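Local coordinates for protein sulfide-quinone reductase (Aquifex aeolicus, PDB 3HYW) that oxidises hydrogen sulfide with a quinone as electron acceptor, using bound FAD and building up polysulfur that is typically released as cyclooctasulfur, at residues L48-R53 / K134-L139; G144-G149 / L165-E170. All coordinates share one frame; numbering follows the deposited sequence.

Contact 1. Residues L48-R53 / K134-L139; sequences LAMGWR and KKLQEL
Leu136 and Met50 meet through side chains that both start beside their own backbone N: CG is anti to the carbonyl carbon in Leu136 (chi1 -83°) and in Met50 (chi1 -71°). The Leu136 side chain leaves its helix toward segment 48-53 and puts one methyl, CD1, at the centre of the contact. Met50 starts out facing away, but the bend at chi2 brings its sulfur round to Leu136, and a further bend at chi3 sets where CE goes. SD of Met50 then lies 3.8 Å from CD1 of Leu136, the two side chains meeting at a slant. The same methyl also sits 3.3 Å from the carbonyl O of Ala49, a van der Waals touch, so a single branch of one leucine fills the angle between a backbone carbonyl and a thioether. No hydrogen bond crosses between the segments.

Gly51, the first residue to leave helical angles, has positive phi as part of a Schellman motif; its N bonds to Leu48 O at 3.0 Å. The turn folds the Trp52 ring back under Met50, with Met50 CB 3.6 Å above the ring plane and over its centre. Arg53 NH2 bonds Trp52 O at 3.2 Å in a nearly straight line (170°), approaching from above the carbonyl plane, while its NH1 forms a salt bridge with Glu386.

The contact is buried and joins the last turn of helix 45-50 to helix 126-141, with the bound FAD about 8 Å from the Ala49 side chain. Helix 158-173 adds Phe163 and Glu170 against Met50 and Leu167 against Leu136, while Phe247 of strand 247-255 also packs on Leu136.

Contact 2. Residues G144-G149 / L165-E170; sequences GPVVIG and LMLHYE
Leu167 reaches from helix 158-173 onto strand 146-150 with a single methyl, CD2, which serves two strand side chains at once. Its CG stands anti to the backbone N (chi1 -176°), which sends CG and its methyls out toward the strand. There CD2 meets Val146 CG1 at 3.9 Å, the two branched ends facing each other tip to tip. Ile148 comes in at an angle instead and brings its far end, CD1, to 4.0 Å from the same CD2. Val146 and Ile148 lie two residues apart on the strand, so both project from one face of it, and the leucine methyl closes against the pair.

This small apolar cluster is the close part of the contact. Around it the two backbones stay well apart: the nearest CA atoms, those of Val146 and Leu167, are 9.6 Å from each other, and only about 89 Å² is buried in all. No hydrogen bond spans the segments. Tyr169, partly exposed, makes no contact with the strand. Pro145, partly exposed just ahead of the strand, does not touch the helix segment, although its backbone is bonded to Lys246 and Phe247. His168 and Glu170 are buried but turn to other partners, ND1 of His168 to Arg177 and OE2 of Glu170 to Arg174.

Strand 146-150 runs parallel to both 182-185 and 247-255 in a mixed sheet. The chain passes from it through helix 158-173 to the adjacent parallel strand 182-185, a beta-alpha-beta crossover as found in the Rossmann-like folds of the pyridine nucleotide-disulphide oxidoreductase family.

How the contacts relate
The centres of contact 1 and contact 2 lie 11 Å apart, and contact 1 is completed earlier in the sequence than contact 2 begins. Helix 126-141, which carries one half of contact 1, leads directly into strand 146-150 of contact 2. The two also touch: Leu136 CD2 packs on Leu167 CD1 at 3.6 Å, Leu139 CD2 on Val146 CG2 at 3.6 Å, and Trp52 NE1 probably hydrogen-bonds Glu170 OE1. Helices 45-50, 126-141 and 158-173 thus meet through buried side chains, which continue to strand 146-150 of the mixed sheet, all within the pyridine nucleotide-disulphide oxidoreductase region of the chain, and link this sheet to the helix 45-50 side near the FAD.

Contact 1. Residues L48-R53 / K134-L139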
ATOM      1  N   LEU A  48      -3.036 -22.387  23.773  1.00 31.39           N
ATOM      2  CA  LEU A  48      -3.693 -22.833  25.010  1.00 31.11           C
ATOM      3  C   LEU A  48      -4.980 -22.043  25.246  1.00 31.41           C
ATOM      4  O   LEU A  48      -6.006 -22.611  25.616  1.00 31.07           O
ATOM      5  CB  LEU A  48      -2.761 -22.705  26.220  1.00 31.04           C
ATOM      6  CG  LEU A  48      -3.254 -23.256  27.572  1.00 31.33           C
ATOM      7  CD1 LEU A  48      -3.349 -24.799  27.569  1.00 31.70           C
ATOM      8  CD2 LEU A  48      -2.372 -22.797  28.719  1.00 30.56           C
ATOM      9  N   ALA A  49      -4.915 -20.731  25.021  1.00 31.46           N
ATOM     10  CA  ALA A  49      -6.081 -19.860  25.149  1.00 31.81           C
ATOM     11  C   ALA A  49      -7.180 -20.219  24.155  1.00 32.20           C
ATOM     12  O   ALA A  49      -8.369 -20.038  24.436  1.00 32.84           O
ATOM     13  CB  ALA A  49      -5.675 -18.409  24.992  1.00 31.59           C
ATOM     14  N   MET A  50      -6.790 -20.732  22.995  1.00 32.20           N
ATOM     15  CA  MET A  50      -7.766 -21.127  21.988  1.00 32.30           C
ATOM     16  C   MET A  50      -8.343 -22.515  22.256  1.00 32.45           C
ATOM     17  O   MET A  50      -9.295 -22.926  21.602  1.00 32.72           O
ATOM     18  CB  MET A  50      -7.150 -21.069  20.587  1.00 32.24           C
ATOM     19  CG  MET A  50      -6.881 -19.660  20.063  1.00 32.64           C
ATOM     20  SD  MET A  50      -8.348 -18.614  20.011  1.00 35.74           S
ATOM     21  CE  MET A  50      -9.479 -19.638  19.067  1.00 32.84           C
ATOM     22  N   GLY A  51      -7.758 -23.234  23.215  1.00 32.39           N
ATOM     23  CA  GLY A  51      -8.169 -24.600  23.519  1.00 32.72           C
ATOM     24  C   GLY A  51      -7.530 -25.593  22.568  1.00 33.05           C
ATOM     25  O   GLY A  51      -7.982 -26.737  22.452  1.00 32.84           O
ATOM     26  N   TRP A  52      -6.473 -25.149  21.886  1.00 33.07           N
ATOM     27  CA  TRP A  52      -5.796 -25.965  20.887  1.00 33.12           C
ATOM     28  C   TRP A  52      -4.626 -26.744  21.495  1.00 33.24           C
ATOM     29  O   TRP A  52      -3.946 -27.492  20.795  1.00 32.62           O
ATOM     30  CB  TRP A  52      -5.317 -25.105  19.712  1.00 33.39           C
ATOM     31  CG  TRP A  52      -6.421 -24.415  18.929  1.00 33.99           C
ATOM     32  CD1 TRP A  52      -7.771 -24.618  19.043  1.00 34.53           C
ATOM     33  CD2 TRP A  52      -6.251 -23.442  17.894  1.00 34.73           C
ATOM     34  NE1 TRP A  52      -8.450 -23.813  18.159  1.00 35.07           N
ATOM     35  CE2 TRP A  52      -7.540 -23.086  17.436  1.00 34.94           C
ATOM     36  CE3 TRP A  52      -5.131 -22.827  17.312  1.00 34.21           C
ATOM     37  CZ2 TRP A  52      -7.744 -22.144  16.421  1.00 34.43           C
ATOM     38  CZ3 TRP A  52      -5.335 -21.896  16.301  1.00 34.49           C
ATOM     39  CH2 TRP A  52      -6.634 -21.562  15.868  1.00 34.00           C
ATOM     40  N   ARG A  53      -4.390 -26.542  22.791  1.00 33.16           N
ATOM     41  CA  ARG A  53      -3.377 -27.287  23.533  1.00 33.78           C
ATOM     42  C   ARG A  53      -3.918 -27.681  24.899  1.00 33.99           C
ATOM     43  O   ARG A  53      -4.792 -27.003  25.441  1.00 33.84           O
ATOM     44  CB  ARG A  53      -2.106 -26.447  23.752  1.00 33.46           C
ATOM     45  CG  ARG A  53      -1.371 -26.007  22.501  1.00 33.69           C
ATOM     46  CD  ARG A  53      -0.759 -27.158  21.703  1.00 34.69           C
ATOM     47  NE  ARG A  53       0.144 -26.615  20.692  1.00 35.39           N
ATOM     48  CZ  ARG A  53      -0.223 -26.217  19.474  1.00 36.37           C
ATOM     49  NH1 ARG A  53       0.690 -25.716  18.648  1.00 35.14           N
ATOM     50  NH2 ARG A  53      -1.492 -26.312  19.081  1.00 35.30           N
ATOM     51  N   LYS A 134     -11.942 -20.191  28.760  1.00 38.65           N
ATOM     52  CA  LYS A 134     -13.258 -20.306  29.389  1.00 39.37           C
ATOM     53  C   LYS A 134     -14.222 -19.208  28.942  1.00 39.61           C
ATOM     54  O   LYS A 134     -15.423 -19.455  28.810  1.00 39.57           O
ATOM     55  CB  LYS A 134     -13.141 -20.306  30.916  1.00 39.65           C
ATOM     56  CG  LYS A 134     -12.370 -21.489  31.494  1.00 40.51           C
ATOM     57  CD  LYS A 134     -12.581 -21.592  32.994  1.00 43.02           C
ATOM     58  CE  LYS A 134     -11.545 -22.500  33.642  1.00 44.69           C
ATOM     59  NZ  LYS A 134     -12.138 -23.294  34.774  1.00 44.98           N
ATOM     60  N   LYS A 135     -13.692 -18.006  28.705  1.00 39.69           N
ATOM     61  CA  LYS A 135     -14.514 -16.871  28.272  1.00 40.03           C
ATOM     62  C   LYS A 135     -14.831 -16.918  26.782  1.00 39.58           C
ATOM     63  O   LYS A 135     -15.849 -16.380  26.351  1.00 39.65           O
ATOM     64  CB  LYS A 135     -13.861 -15.540  28.649  1.00 39.81           C
ATOM     65  CG  LYS A 135     -14.042 -15.177  30.121  1.00 41.09           C
ATOM     66  CD  LYS A 135     -13.409 -13.835  30.475  1.00 41.51           C
ATOM     67  CE  LYS A 135     -14.302 -12.635  30.121  1.00 43.91           C
ATOM     68  NZ  LYS A 135     -13.774 -11.356  30.702  1.00 43.82           N
ATOM     69  N   LEU A 136     -13.962 -17.563  26.004  1.00 39.17           N
ATOM     70  CA  LEU A 136     -14.193 -17.750  24.569  1.00 38.94           C
ATOM     71  C   LEU A 136     -15.414 -18.625  24.284  1.00 39.10           C
ATOM     72  O   LEU A 136     -16.177 -18.350  23.350  1.00 39.01           O
ATOM     73  CB  LEU A 136     -12.953 -18.327  23.882  1.00 38.65           C
ATOM     74  CG  LEU A 136     -11.858 -17.334  23.479  1.00 38.18           C
ATOM     75  CD1 LEU A 136     -10.626 -18.068  22.989  1.00 37.10           C
ATOM     76  CD2 LEU A 136     -12.361 -16.375  22.415  1.00 37.55           C
ATOM     77  N   GLN A 137     -15.590 -19.673  25.087  1.00 39.20           N
ATOM     78  CA  GLN A 137     -16.747 -20.566  24.965  1.00 39.74           C
ATOM     79  C   GLN A 137     -18.059 -19.781  25.021  1.00 39.55           C
ATOM     80  O   GLN A 137     -18.997 -20.069  24.273  1.00 39.73           O
ATOM     81  CB  GLN A 137     -16.711 -21.659  26.046  1.00 39.83           C
ATOM     82  CG  GLN A 137     -15.611 -22.714  25.856  1.00 41.07           C
ATOM     83  CD  GLN A 137     -15.807 -23.577  24.606  1.00 43.23           C
ATOM     84  OE1 GLN A 137     -14.939 -23.630  23.733  1.00 44.02           O
ATOM     85  NE2 GLN A 137     -16.955 -24.248  24.516  1.00 43.97           N
ATOM     86  N   GLU A 138     -18.092 -18.773  25.894  1.00 39.50           N
ATOM     87  CA  GLU A 138     -19.232 -17.864  26.058  1.00 39.63           C
ATOM     88  C   GLU A 138     -19.470 -16.982  24.818  1.00 38.72           C
ATOM     89  O   GLU A 138     -20.609 -16.626  24.509  1.00 38.75           O
ATOM     90  CB  GLU A 138     -19.009 -16.998  27.305  1.00 39.58           C
ATOM     91  CG  GLU A 138     -20.175 -16.089  27.699  1.00 41.08           C
ATOM     92  CD  GLU A 138     -19.825 -15.110  28.825  1.00 41.55           C
ATOM     93  OE1 GLU A 138     -18.762 -15.278  29.475  1.00 44.34           O
ATOM     94  OE2 GLU A 138     -20.622 -14.169  29.063  1.00 43.68           O
ATOM     95  N   LEU A 139     -18.395 -16.627  24.119  1.00 37.88           N
ATOM     96  CA  LEU A 139     -18.501 -15.852  22.884  1.00 37.05           C
ATOM     97  C   LEU A 139     -19.109 -16.663  21.735  1.00 36.69           C
ATOM     98  O   LEU A 139     -19.925 -16.146  20.972  1.00 36.19           O
ATOM     99  CB  LEU A 139     -17.140 -15.286  22.474  1.00 37.01           C
ATOM    100  CG  LEU A 139     -17.055 -14.612  21.100  1.00 36.59           C
ATOM    101  CD1 LEU A 139     -17.741 -13.236  21.107  1.00 36.13           C
ATOM    102  CD2 LEU A 139     -15.611 -14.515  20.645  1.00 35.50           C
TER

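Contact 2. Residues G144-G149 / L165-E170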
ATOM      1  N   GLY A 144     -20.868 -11.752  19.524  1.00 36.01           N
ATOM      2  CA  GLY A 144     -20.946 -10.301  19.590  1.00 35.30           C
ATOM      3  C   GLY A 144     -19.590  -9.718  19.238  1.00 34.81           C
ATOM      4  O   GLY A 144     -18.684 -10.463  18.860  1.00 34.46           O
ATOM      5  N   PRO A 145     -19.443  -8.383  19.362  1.00 34.31           N
ATOM      6  CA  PRO A 145     -18.227  -7.682  18.966  1.00 33.73           C
ATOM      7  C   PRO A 145     -17.001  -8.120  19.752  1.00 33.13           C
ATOM      8  O   PRO A 145     -17.039  -8.217  20.981  1.00 32.61           O
ATOM      9  CB  PRO A 145     -18.544  -6.208  19.267  1.00 33.73           C
ATOM     10  CG  PRO A 145     -20.006  -6.132  19.369  1.00 34.20           C
ATOM     11  CD  PRO A 145     -20.459  -7.455  19.890  1.00 34.32           C
ATOM     12  N   VAL A 146     -15.925  -8.387  19.022  1.00 33.01           N
ATOM     13  CA  VAL A 146     -14.630  -8.686  19.620  1.00 32.71           C
ATOM     14  C   VAL A 146     -13.673  -7.531  19.370  1.00 32.71           C
ATOM     15  O   VAL A 146     -13.635  -6.960  18.274  1.00 32.58           O
ATOM     16  CB  VAL A 146     -14.053 -10.009  19.070  1.00 32.89           C
ATOM     17  CG1 VAL A 146     -12.579 -10.177  19.442  1.00 32.46           C
ATOM     18  CG2 VAL A 146     -14.852 -11.172  19.600  1.00 32.97           C
ATOM     19  N   VAL A 147     -12.930  -7.164  20.408  1.00 32.78           N
ATOM     20  CA  VAL A 147     -11.794  -6.267  20.245  1.00 33.01           C
ATOM     21  C   VAL A 147     -10.565  -6.806  20.961  1.00 32.52           C
ATOM     22  O   VAL A 147     -10.625  -7.262  22.105  1.00 32.46           O
ATOM     23  CB  VAL A 147     -12.130  -4.771  20.582  1.00 33.35           C
ATOM     24  CG1 VAL A 147     -13.011  -4.667  21.783  1.00 34.82           C
ATOM     25  CG2 VAL A 147     -10.875  -3.929  20.747  1.00 33.34           C
ATOM     26  N   ILE A 148      -9.455  -6.780  20.241  1.00 32.21           N
ATOM     27  CA  ILE A 148      -8.204  -7.355  20.700  1.00 31.68           C
ATOM     28  C   ILE A 148      -7.143  -6.289  20.470  1.00 31.56           C
ATOM     29  O   ILE A 148      -7.277  -5.475  19.571  1.00 31.37           O
ATOM     30  CB  ILE A 148      -7.887  -8.668  19.914  1.00 31.75           C
ATOM     31  CG1 ILE A 148      -8.923  -9.751  20.255  1.00 31.47           C
ATOM     32  CG2 ILE A 148      -6.472  -9.185  20.217  1.00 30.81           C
ATOM     33  CD1 ILE A 148      -9.102 -10.819  19.188  1.00 30.40           C
ATOM     34  N   GLY A 149      -6.101  -6.270  21.290  1.00 31.46           N
ATOM     35  CA  GLY A 149      -4.992  -5.385  20.998  1.00 31.10           C
ATOM     36  C   GLY A 149      -4.003  -5.168  22.113  1.00 31.33           C
ATOM     37  O   GLY A 149      -3.762  -6.050  22.941  1.00 30.81           O
ATOM     38  N   LEU A 165      -6.016 -13.523  14.761  1.00 31.96           N
ATOM     39  CA  LEU A 165      -6.146 -14.303  13.536  1.00 32.49           C
ATOM     40  C   LEU A 165      -6.549 -15.755  13.797  1.00 32.52           C
ATOM     41  O   LEU A 165      -7.295 -16.351  13.005  1.00 31.99           O
ATOM     42  CB  LEU A 165      -4.884 -14.185  12.679  1.00 32.50           C
ATOM     43  CG  LEU A 165      -4.791 -12.782  12.072  1.00 33.51           C
ATOM     44  CD1 LEU A 165      -3.405 -12.454  11.612  1.00 34.47           C
ATOM     45  CD2 LEU A 165      -5.803 -12.603  10.943  1.00 33.93           C
ATOM     46  N   MET A 166      -6.088 -16.292  14.928  1.00 32.68           N
ATOM     47  CA  MET A 166      -6.494 -17.619  15.412  1.00 33.83           C
ATOM     48  C   MET A 166      -7.985 -17.660  15.723  1.00 33.13           C
ATOM     49  O   MET A 166      -8.664 -18.633  15.397  1.00 33.09           O
ATOM     50  CB  MET A 166      -5.709 -18.002  16.674  1.00 33.67           C
ATOM     51  CG  MET A 166      -4.251 -18.317  16.435  1.00 34.97           C
ATOM     52  SD  MET A 166      -3.407 -18.813  17.953  1.00 36.96           S
ATOM     53  CE  MET A 166      -1.829 -19.230  17.281  1.00 37.02           C
ATOM     54  N   LEU A 167      -8.473 -16.607  16.373  1.00 32.78           N
ATOM     55  CA  LEU A 167      -9.883 -16.490  16.711  1.00 32.77           C
ATOM     56  C   LEU A 167     -10.744 -16.378  15.451  1.00 32.46           C
ATOM     57  O   LEU A 167     -11.757 -17.059  15.341  1.00 32.94           O
ATOM     58  CB  LEU A 167     -10.124 -15.311  17.658  1.00 32.66           C
ATOM     59  CG  LEU A 167     -11.551 -15.109  18.192  1.00 33.18           C
ATOM     60  CD1 LEU A 167     -12.090 -16.387  18.857  1.00 33.22           C
ATOM     61  CD2 LEU A 167     -11.609 -13.927  19.146  1.00 32.32           C
ATOM     62  N   HIS A 168     -10.328 -15.541  14.502  1.00 32.24           N
ATOM     63  CA  HIS A 168     -10.971 -15.479  13.181  1.00 32.28           C
ATOM     64  C   HIS A 168     -11.085 -16.871  12.541  1.00 32.24           C
ATOM     65  O   HIS A 168     -12.146 -17.249  12.036  1.00 31.99           O
ATOM     66  CB  HIS A 168     -10.207 -14.532  12.240  1.00 32.01           C
ATOM     67  CG  HIS A 168     -10.586 -14.684  10.799  1.00 32.50           C
ATOM     68  ND1 HIS A 168     -11.731 -14.131  10.268  1.00 32.03           N
ATOM     69  CD2 HIS A 168      -9.983 -15.347   9.781  1.00 32.76           C
ATOM     70  CE1 HIS A 168     -11.816 -14.438   8.987  1.00 32.67           C
ATOM     71  NE2 HIS A 168     -10.768 -15.177   8.665  1.00 33.09           N
ATOM     72  N   TYR A 169      -9.977 -17.612  12.557  1.00 32.08           N
ATOM     73  CA  TYR A 169      -9.921 -18.968  12.026  1.00 32.78           C
ATOM     74  C   TYR A 169     -10.947 -19.869  12.720  1.00 32.80           C
ATOM     75  O   TYR A 169     -11.726 -20.554  12.055  1.00 32.64           O
ATOM     76  CB  TYR A 169      -8.503 -19.544  12.164  1.00 33.33           C
ATOM     77  CG  TYR A 169      -8.394 -21.011  11.802  1.00 34.14           C
ATOM     78  CD1 TYR A 169      -8.219 -21.414  10.478  1.00 34.25           C
ATOM     79  CD2 TYR A 169      -8.459 -21.998  12.785  1.00 35.04           C
ATOM     80  CE1 TYR A 169      -8.123 -22.767  10.140  1.00 34.52           C
ATOM     81  CE2 TYR A 169      -8.358 -23.356  12.456  1.00 35.40           C
ATOM     82  CZ  TYR A 169      -8.188 -23.726  11.137  1.00 34.74           C
ATOM     83  OH  TYR A 169      -8.088 -25.058  10.814  1.00 35.78           O
ATOM     84  N   GLU A 170     -10.948 -19.843  14.052  1.00 32.81           N
ATOM     85  CA  GLU A 170     -11.873 -20.643  14.858  1.00 32.94           C
ATOM     86  C   GLU A 170     -13.336 -20.311  14.570  1.00 32.92           C
ATOM     87  O   GLU A 170     -14.163 -21.212  14.426  1.00 32.98           O
ATOM     88  CB  GLU A 170     -11.566 -20.464  16.351  1.00 32.83           C
ATOM     89  CG  GLU A 170     -12.477 -21.246  17.307  1.00 33.21           C
ATOM     90  CD  GLU A 170     -12.260 -22.757  17.266  1.00 35.06           C
ATOM     91  OE1 GLU A 170     -11.126 -23.210  16.977  1.00 34.19           O
ATOM     92  OE2 GLU A 170     -13.233 -23.492  17.538  1.00 35.25           O
TER